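Long-range contact in branched-chain-amino-acid aminotransferase (Pseudomonas sp. UW4, PDB 6JIF), which probably catalyses the pyridoxal-5'-phosphate-dependent transfer of amino groups between branched-chain amino acids and 2-oxo acids: residues B[81-93]-B[132-146]. Sequence-based numbering, arbitrary orientation.
Sequences MKAYRCKDGSINL and ERFIPPYGTGGALYL
R85 NH2 donates to two waters, one passing the bond on to E132 O, the other to E132 OE1 (water to OE1 2.8 Å). A further water accepts from R85 NE and donates to I135 O, and with it the polar links from the guanidinium to E132 and I135 run through waters. R85 NH2 and E132 OE1 themselves stay 4.5 Å apart, opposite charges near each other but not in contact. Within its own segment R85 NH1 donates to G89 O (2.7 Å), which ties the side chain back to the type I turn 86-89; bends at chi2 (69°) and chi3 (71°) bring it there. Where the strands part, another water accepts from R85 N and donates to both P136 O and G142 O. Beyond it, 81-85 and 143-146 pair as antiparallel neighbours in the sheet of the small N-terminal domain of this fold-type IV PLP enzyme, a class IV aminotransferase by family. M81 with L146 and A83 with L144 are hydrogen-bonded pairs; the bond from L146 N to M81 O is nearly straight (178°). M81 and L146 pack against helix 117-130, both touching C124, with M81 CG 3.8 Å from L146 CB. K82 and Y145 occupy the other face: K82 CG approaches the edge of the Y145 ring, while K82 NZ donates a hydrogen bond to the carbonyl oxygen of T305, a residue of the PLP pocket. I91 CD1 packs on I135 CD1 at 3.7 Å. At the turn end, K87 lies across Y138, its CB 3.7 Å from the ring centroid in a CH-pi contact over the face, while R85 O sits at the ring's edge. Y138 OH is hydrogen-bonded to D348 OD2. An alanine in place of Y138 is likely to leave the K87 methylenes without this aromatic support and D348 without its hydroxyl partner.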
ATOM      1  N   MET B  81      -4.487  19.038  -5.457  1.00 14.91           N
ATOM      2  CA  MET B  81      -4.179  20.376  -5.984  1.00 20.17           C
ATOM      3  C   MET B  81      -5.231  21.366  -5.480  1.00 18.02           C
ATOM      4  O   MET B  81      -6.302  20.971  -5.018  1.00 20.26           O
ATOM      5  CB  MET B  81      -4.149  20.397  -7.517  1.00 17.79           C
ATOM      6  CG  MET B  81      -5.574  20.262  -8.057  1.00 21.26           C
ATOM      7  SD  MET B  81      -5.627  19.801  -9.757  1.00 30.58           S
ATOM      8  CE  MET B  81      -4.954  18.169  -9.491  1.00 22.19           C
ATOM      9  N   LYS B  82      -4.939  22.661  -5.578  1.00 15.62           N
ATOM     10  CA  LYS B  82      -5.897  23.658  -5.104  1.00 15.99           C
ATOM     11  C   LYS B  82      -6.301  24.669  -6.183  1.00 18.15           C
ATOM     12  O   LYS B  82      -5.508  25.024  -7.074  1.00 16.09           O
ATOM     13  CB  LYS B  82      -5.347  24.444  -3.897  1.00 17.11           C
ATOM     14  CG  LYS B  82      -5.426  23.669  -2.593  1.00 20.01           C
ATOM     15  CD  LYS B  82      -4.753  24.443  -1.453  1.00 21.52           C
ATOM     16  CE  LYS B  82      -4.479  23.526  -0.259  1.00 27.54           C
ATOM     17  NZ  LYS B  82      -3.790  24.321   0.809  1.00 25.44           N
ATOM     18  N   ALA B  83      -7.533  25.170  -6.054  1.00 15.96           N
ATOM     19  CA  ALA B  83      -7.991  26.333  -6.806  1.00 20.30           C
ATOM     20  C   ALA B  83      -8.255  27.431  -5.803  1.00 20.44           C
ATOM     21  O   ALA B  83      -8.666  27.135  -4.685  1.00 20.02           O
ATOM     22  CB  ALA B  83      -9.262  26.053  -7.615  1.00 18.83           C
ATOM     23  N   TYR B  84      -7.939  28.667  -6.189  1.00 20.59           N
ATOM     24  CA  TYR B  84      -7.993  29.854  -5.343  1.00 18.21           C
ATOM     25  C   TYR B  84      -8.814  30.955  -6.016  1.00 22.90           C
ATOM     26  O   TYR B  84      -8.672  31.197  -7.226  1.00 18.67           O
ATOM     27  CB  TYR B  84      -6.590  30.374  -5.076  1.00 19.24           C
ATOM     28  CG  TYR B  84      -5.620  29.372  -4.533  1.00 21.16           C
ATOM     29  CD1 TYR B  84      -4.903  28.514  -5.390  1.00 22.32           C
ATOM     30  CD2 TYR B  84      -5.390  29.268  -3.182  1.00 22.71           C
ATOM     31  CE1 TYR B  84      -3.999  27.594  -4.892  1.00 25.67           C
ATOM     32  CE2 TYR B  84      -4.476  28.357  -2.684  1.00 17.66           C
ATOM     33  CZ  TYR B  84      -3.792  27.520  -3.542  1.00 23.72           C
ATOM     34  OH  TYR B  84      -2.896  26.592  -3.061  1.00 23.93           O
ATOM     35  N   ARG B  85      -9.655  31.655  -5.235  1.00 20.07           N
ATOM     36  CA  ARG B  85     -10.298  32.860  -5.740  1.00 23.47           C
ATOM     37  C   ARG B  85      -9.294  34.019  -5.732  1.00 26.81           C
ATOM     38  O   ARG B  85      -8.647  34.303  -4.712  1.00 19.98           O
ATOM     39  CB  ARG B  85     -11.528  33.207  -4.901  1.00 23.45           C
ATOM     40  CG  ARG B  85     -12.222  34.431  -5.340  1.00 23.57           C
ATOM     41  CD  ARG B  85     -12.910  34.231  -6.691  1.00 21.19           C
ATOM     42  NE  ARG B  85     -14.071  33.353  -6.525  1.00 23.88           N
ATOM     43  CZ  ARG B  85     -14.867  32.948  -7.503  1.00 21.75           C
ATOM     44  NH1 ARG B  85     -14.638  33.356  -8.744  1.00 25.03           N
ATOM     45  NH2 ARG B  85     -15.910  32.157  -7.234  1.00 25.35           N
ATOM     46  N   CYS B  86      -9.130  34.656  -6.880  1.00 19.93           N
ATOM     47  CA  CYS B  86      -8.258  35.818  -6.949  1.00 20.51           C
ATOM     48  C   CYS B  86      -8.995  37.100  -6.492  1.00 22.71           C
ATOM     49  O   CYS B  86     -10.227  37.199  -6.521  1.00 26.78           O
ATOM     50  CB  CYS B  86      -7.784  36.019  -8.383  1.00 21.32           C
ATOM     51  SG  CYS B  86      -6.901  34.674  -9.032  1.00 26.36           S
ATOM     52  N   LYS B  87      -8.215  38.106  -6.114  1.00 22.20           N
ATOM     53  CA  LYS B  87      -8.831  39.368  -5.708  1.00 23.30           C
ATOM     54  C   LYS B  87      -9.670  39.956  -6.820  1.00 29.02           C
ATOM     55  O   LYS B  87     -10.647  40.678  -6.554  1.00 30.51           O
ATOM     56  CB  LYS B  87      -7.752  40.379  -5.316  1.00 26.84           C
ATOM     57  CG  LYS B  87      -8.296  41.547  -4.541  1.00 33.07           C
ATOM     58  CD  LYS B  87      -7.231  42.261  -3.752  1.00 34.14           C
ATOM     59  CE  LYS B  87      -5.951  42.416  -4.505  1.00 35.22           C
ATOM     60  NZ  LYS B  87      -4.998  43.311  -3.709  1.00 42.95           N
ATOM     61  N   ASP B  88      -9.278  39.721  -8.065  1.00 25.71           N
ATOM     62  CA  ASP B  88     -10.048  40.269  -9.158  1.00 26.76           C
ATOM     63  C   ASP B  88     -11.263  39.408  -9.491  1.00 30.14           C
ATOM     64  O   ASP B  88     -11.990  39.719 -10.440  1.00 34.07           O
ATOM     65  CB  ASP B  88      -9.145  40.476 -10.384  1.00 28.45           C
ATOM     66  CG  ASP B  88      -8.655  39.162 -11.016  1.00 28.47           C
ATOM     67  OD1 ASP B  88      -9.000  38.053 -10.551  1.00 28.69           O
ATOM     68  OD2 ASP B  88      -7.893  39.249 -12.019  1.00 29.86           O
ATOM     69  N   GLY B  89     -11.505  38.353  -8.719  1.00 29.10           N
ATOM     70  CA  GLY B  89     -12.680  37.532  -8.871  1.00 27.60           C
ATOM     71  C   GLY B  89     -12.491  36.324  -9.746  1.00 22.13           C
ATOM     72  O   GLY B  89     -13.398  35.486  -9.816  1.00 25.49           O
ATOM     73  N   SER B  90     -11.382  36.233 -10.463  1.00 21.46           N
ATOM     74  CA  SER B  90     -11.140  35.043 -11.283  1.00 20.74           C
ATOM     75  C   SER B  90     -10.702  33.892 -10.373  1.00 30.14           C
ATOM     76  O   SER B  90     -10.567  34.055  -9.160  1.00 27.42           O
ATOM     77  CB  SER B  90     -10.102  35.310 -12.384  1.00 20.78           C
ATOM     78  OG  SER B  90      -8.903  35.862 -11.883  1.00 20.76           O
ATOM     79  N   ILE B  91     -10.469  32.717 -10.960  1.00 24.14           N
ATOM     80  CA  ILE B  91     -10.141  31.491 -10.230  1.00 18.80           C
ATOM     81  C   ILE B  91      -8.824  30.898 -10.751  1.00 21.27           C
ATOM     82  O   ILE B  91      -8.709  30.582 -11.943  1.00 19.55           O
ATOM     83  CB  ILE B  91     -11.272  30.452 -10.365  1.00 18.80           C
ATOM     84  CG1 ILE B  91     -12.598  31.082  -9.926  1.00 21.57           C
ATOM     85  CG2 ILE B  91     -10.900  29.197  -9.590  1.00 22.76           C
ATOM     86  CD1 ILE B  91     -13.812  30.209 -10.229  1.00 23.71           C
ATOM     87  N   ASN B  92      -7.842  30.701  -9.855  1.00 18.00           N
ATOM     88  CA  ASN B  92      -6.543  30.133 -10.220  1.00 21.34           C
ATOM     89  C   ASN B  92      -6.517  28.659  -9.840  1.00 23.19           C
ATOM     90  O   ASN B  92      -6.599  28.323  -8.660  1.00 18.25           O
ATOM     91  CB  ASN B  92      -5.380  30.825  -9.488  1.00 19.03           C
ATOM     92  CG  ASN B  92      -5.001  32.128 -10.090  1.00 21.73           C
ATOM     93  OD1 ASN B  92      -5.581  32.524 -11.066  1.00 18.69           O
ATOM     94  ND2 ASN B  92      -4.001  32.803  -9.523  1.00 19.23           N
ATOM     95  N   LEU B  93      -6.340  27.773 -10.808  1.00 15.86           N
ATOM     96  CA  LEU B  93      -6.033  26.386 -10.491  1.00 15.20           C
ATOM     97  C   LEU B  93      -4.515  26.217 -10.587  1.00 18.68           C
ATOM     98  O   LEU B  93      -3.945  26.428 -11.656  1.00 18.16           O
ATOM     99  CB  LEU B  93      -6.774  25.495 -11.491  1.00 20.85           C
ATOM    100  CG  LEU B  93      -6.631  23.998 -11.438  1.00 16.80           C
ATOM    101  CD1 LEU B  93      -7.197  23.570 -10.100  1.00 21.86           C
ATOM    102  CD2 LEU B  93      -7.436  23.393 -12.579  1.00 16.05           C
ATOM    103  N   GLU B 132     -18.238  25.849  -7.952  1.00 26.09           N
ATOM    104  CA  GLU B 132     -17.762  27.201  -7.617  1.00 23.90           C
ATOM    105  C   GLU B 132     -18.333  27.752  -6.314  1.00 26.22           C
ATOM    106  O   GLU B 132     -17.682  28.565  -5.655  1.00 24.07           O
ATOM    107  CB  GLU B 132     -18.024  28.174  -8.771  1.00 34.05           C
ATOM    108  CG  GLU B 132     -17.282  27.712 -10.048  1.00 35.74           C
ATOM    109  CD  GLU B 132     -16.983  28.828 -11.059  1.00 38.96           C
ATOM    110  OE1 GLU B 132     -17.491  29.954 -10.874  1.00 37.38           O
ATOM    111  OE2 GLU B 132     -16.237  28.554 -12.044  1.00 31.34           O
ATOM    112  N   ARG B 133     -19.539  27.357  -5.916  1.00 26.53           N
ATOM    113  CA  ARG B 133     -20.058  27.966  -4.687  1.00 27.39           C
ATOM    114  C   ARG B 133     -19.283  27.545  -3.446  1.00 28.91           C
ATOM    115  O   ARG B 133     -19.427  28.173  -2.385  1.00 31.40           O
ATOM    116  CB  ARG B 133     -21.541  27.641  -4.512  1.00 33.78           C
ATOM    117  CG  ARG B 133     -21.826  26.330  -3.912  1.00 23.11           C
ATOM    118  CD  ARG B 133     -23.169  25.855  -4.016  1.00 32.95           C
ATOM    119  NE  ARG B 133     -23.305  24.660  -3.192  1.00 36.55           N
ATOM    120  CZ  ARG B 133     -23.704  24.553  -1.915  1.00 41.30           C
ATOM    121  NH1 ARG B 133     -24.227  25.630  -1.374  1.00 34.22           N
ATOM    122  NH2 ARG B 133     -23.761  23.344  -1.272  1.00 46.06           N
ATOM    123  N   PHE B 134     -18.485  26.500  -3.543  1.00 24.82           N
ATOM    124  CA  PHE B 134     -17.649  26.097  -2.431  1.00 24.72           C
ATOM    125  C   PHE B 134     -16.288  26.784  -2.445  1.00 23.79           C
ATOM    126  O   PHE B 134     -15.459  26.484  -1.591  1.00 29.26           O
ATOM    127  CB  PHE B 134     -17.434  24.562  -2.428  1.00 20.02           C
ATOM    128  CG  PHE B 134     -18.659  23.777  -2.022  1.00 20.59           C
ATOM    129  CD1 PHE B 134     -18.962  23.581  -0.676  1.00 23.30           C
ATOM    130  CD2 PHE B 134     -19.531  23.281  -2.973  1.00 24.51           C
ATOM    131  CE1 PHE B 134     -20.102  22.877  -0.295  1.00 28.49           C
ATOM    132  CE2 PHE B 134     -20.664  22.589  -2.596  1.00 25.81           C
ATOM    133  CZ  PHE B 134     -20.946  22.385  -1.243  1.00 21.84           C
ATOM    134  N   ILE B 135     -16.025  27.699  -3.372  1.00 28.01           N
ATOM    135  CA  ILE B 135     -14.690  28.308  -3.378  1.00 25.55           C
ATOM    136  C   ILE B 135     -14.632  29.390  -2.291  1.00 23.10           C
ATOM    137  O   ILE B 135     -15.402  30.344  -2.343  1.00 23.41           O
ATOM    138  CB  ILE B 135     -14.333  28.859  -4.774  1.00 19.24           C
ATOM    139  CG1 ILE B 135     -14.270  27.715  -5.789  1.00 21.12           C
ATOM    140  CG2 ILE B 135     -12.990  29.594  -4.730  1.00 18.64           C
ATOM    141  CD1 ILE B 135     -14.061  28.149  -7.202  1.00 20.24           C
ATOM    142  N   PRO B 136     -13.766  29.303  -1.285  1.00 20.08           N
ATOM    143  CA  PRO B 136     -13.719  30.382  -0.272  1.00 20.91           C
ATOM    144  C   PRO B 136     -13.322  31.706  -0.904  1.00 27.74           C
ATOM    145  O   PRO B 136     -12.445  31.760  -1.781  1.00 21.78           O
ATOM    146  CB  PRO B 136     -12.665  29.887   0.723  1.00 21.04           C
ATOM    147  CG  PRO B 136     -12.642  28.383   0.545  1.00 20.98           C
ATOM    148  CD  PRO B 136     -12.874  28.186  -0.927  1.00 19.89           C
ATOM    149  N   PRO B 137     -13.931  32.811  -0.468  1.00 27.38           N
ATOM    150  CA  PRO B 137     -13.639  34.111  -1.095  1.00 29.48           C
ATOM    151  C   PRO B 137     -12.181  34.523  -0.904  1.00 27.15           C
ATOM    152  O   PRO B 137     -11.486  34.047  -0.006  1.00 26.79           O
ATOM    153  CB  PRO B 137     -14.583  35.073  -0.375  1.00 32.08           C
ATOM    154  CG  PRO B 137     -15.650  34.229   0.202  1.00 30.19           C
ATOM    155  CD  PRO B 137     -15.121  32.846   0.395  1.00 29.02           C
ATOM    156  N   TYR B 138     -11.713  35.409  -1.788  1.00 29.06           N
ATOM    157  CA  TYR B 138     -10.386  35.987  -1.613  1.00 29.81           C
ATOM    158  C   TYR B 138     -10.295  36.670  -0.243  1.00 31.44           C
ATOM    159  O   TYR B 138     -11.220  37.365   0.192  1.00 27.45           O
ATOM    160  CB  TYR B 138     -10.085  37.023  -2.711  1.00 27.79           C
ATOM    161  CG  TYR B 138      -8.765  37.733  -2.477  1.00 27.93           C
ATOM    162  CD1 TYR B 138      -7.557  37.113  -2.807  1.00 32.39           C
ATOM    163  CD2 TYR B 138      -8.723  38.998  -1.907  1.00 29.00           C
ATOM    164  CE1 TYR B 138      -6.356  37.718  -2.575  1.00 30.84           C
ATOM    165  CE2 TYR B 138      -7.522  39.628  -1.673  1.00 30.23           C
ATOM    166  CZ  TYR B 138      -6.342  38.989  -2.014  1.00 30.65           C
ATOM    167  OH  TYR B 138      -5.143  39.601  -1.777  1.00 32.29           O
ATOM    168  N   GLY B 139      -9.154  36.492   0.413  1.00 36.67           N
ATOM    169  CA  GLY B 139      -8.901  37.101   1.695  1.00 41.69           C
ATOM    170  C   GLY B 139      -9.235  36.213   2.864  1.00 35.24           C
ATOM    171  O   GLY B 139      -8.928  36.566   4.009  1.00 38.06           O
ATOM    172  N   THR B 140      -9.832  35.067   2.625  1.00 31.63           N
ATOM    173  CA  THR B 140     -10.099  34.173   3.732  1.00 33.03           C
ATOM    174  C   THR B 140      -8.936  33.207   3.972  1.00 31.79           C
ATOM    175  O   THR B 140      -8.919  32.521   4.999  1.00 32.20           O
ATOM    176  CB  THR B 140     -11.394  33.375   3.456  1.00 37.99           C
ATOM    177  OG1 THR B 140     -11.192  32.541   2.304  1.00 37.89           O
ATOM    178  CG2 THR B 140     -12.573  34.301   3.195  1.00 40.98           C
ATOM    179  N   GLY B 141      -7.966  33.143   3.050  1.00 32.27           N
ATOM    180  CA  GLY B 141      -6.931  32.133   3.113  1.00 27.58           C
ATOM    181  C   GLY B 141      -7.388  30.754   2.699  1.00 30.65           C
ATOM    182  O   GLY B 141      -6.616  29.794   2.831  1.00 37.02           O
ATOM    183  N   GLY B 142      -8.622  30.626   2.251  1.00 28.69           N
ATOM    184  CA  GLY B 142      -9.186  29.340   1.902  1.00 27.06           C
ATOM    185  C   GLY B 142      -8.909  28.954   0.462  1.00 23.14           C
ATOM    186  O   GLY B 142      -8.330  29.693  -0.306  1.00 26.16           O
ATOM    187  N   ALA B 143      -9.278  27.735   0.121  1.00 19.85           N
ATOM    188  CA  ALA B 143      -9.066  27.237  -1.243  1.00 18.10           C
ATOM    189  C   ALA B 143     -10.049  26.112  -1.495  1.00 16.95           C
ATOM    190  O   ALA B 143     -10.648  25.569  -0.574  1.00 21.03           O
ATOM    191  CB  ALA B 143      -7.633  26.745  -1.442  1.00 17.70           C
ATOM    192  N   LEU B 144     -10.172  25.720  -2.749  1.00 16.42           N
ATOM    193  CA  LEU B 144     -10.915  24.512  -3.092  1.00 20.84           C
ATOM    194  C   LEU B 144      -9.914  23.394  -3.414  1.00 25.17           C
ATOM    195  O   LEU B 144      -9.143  23.485  -4.386  1.00 23.85           O
ATOM    196  CB  LEU B 144     -11.850  24.785  -4.268  1.00 16.25           C
ATOM    197  CG  LEU B 144     -12.722  23.573  -4.629  1.00 16.12           C
ATOM    198  CD1 LEU B 144     -13.802  23.392  -3.538  1.00 18.16           C
ATOM    199  CD2 LEU B 144     -13.380  23.810  -5.985  1.00 18.28           C
ATOM    200  N   TYR B 145      -9.900  22.348  -2.606  1.00 17.22           N
ATOM    201  CA  TYR B 145      -8.959  21.263  -2.804  1.00 20.86           C
ATOM    202  C   TYR B 145      -9.597  20.225  -3.696  1.00 16.74           C
ATOM    203  O   TYR B 145     -10.768  19.895  -3.519  1.00 19.42           O
ATOM    204  CB  TYR B 145      -8.593  20.647  -1.465  1.00 17.49           C
ATOM    205  CG  TYR B 145      -7.595  19.514  -1.495  1.00 18.91           C
ATOM    206  CD1 TYR B 145      -6.240  19.761  -1.549  1.00 19.54           C
ATOM    207  CD2 TYR B 145      -8.025  18.205  -1.413  1.00 22.00           C
ATOM    208  CE1 TYR B 145      -5.317  18.700  -1.545  1.00 21.49           C
ATOM    209  CE2 TYR B 145      -7.144  17.153  -1.430  1.00 20.93           C
ATOM    210  CZ  TYR B 145      -5.798  17.398  -1.481  1.00 23.78           C
ATOM    211  OH  TYR B 145      -4.915  16.314  -1.446  1.00 21.20           O
ATOM    212  N   LEU B 146      -8.836  19.758  -4.679  1.00 13.69           N
ATOM    213  CA  LEU B 146      -9.246  18.686  -5.572  1.00 14.78           C
ATOM    214  C   LEU B 146      -8.411  17.452  -5.275  1.00 16.78           C
ATOM    215  O   LEU B 146      -7.178  17.555  -5.208  1.00 13.66           O
ATOM    216  CB  LEU B 146      -9.027  19.080  -7.026  1.00 15.43           C
ATOM    217  CG  LEU B 146     -10.177  19.786  -7.719  1.00 22.78           C
ATOM    218  CD1 LEU B 146     -10.442  21.053  -6.969  1.00 21.26           C
ATOM    219  CD2 LEU B 146      -9.755  20.078  -9.215  1.00 19.22           C
TER
HETATM  220  O   HOH W   1      -9.928  30.829  -2.446  1.00 24.35           O
HETATM  221  O   HOH W   2     -15.151  32.552  -3.922  1.00 25.15           O
HETATM  222  O   HOH W   3     -17.634  31.268  -4.816  1.00 38.91           O
HETATM  223  O   HOH W   4     -16.030  32.904 -11.144  1.00 43.29           O
HETATM  224  O   HOH W   5     -18.143  31.961  -9.034  1.00 52.41           O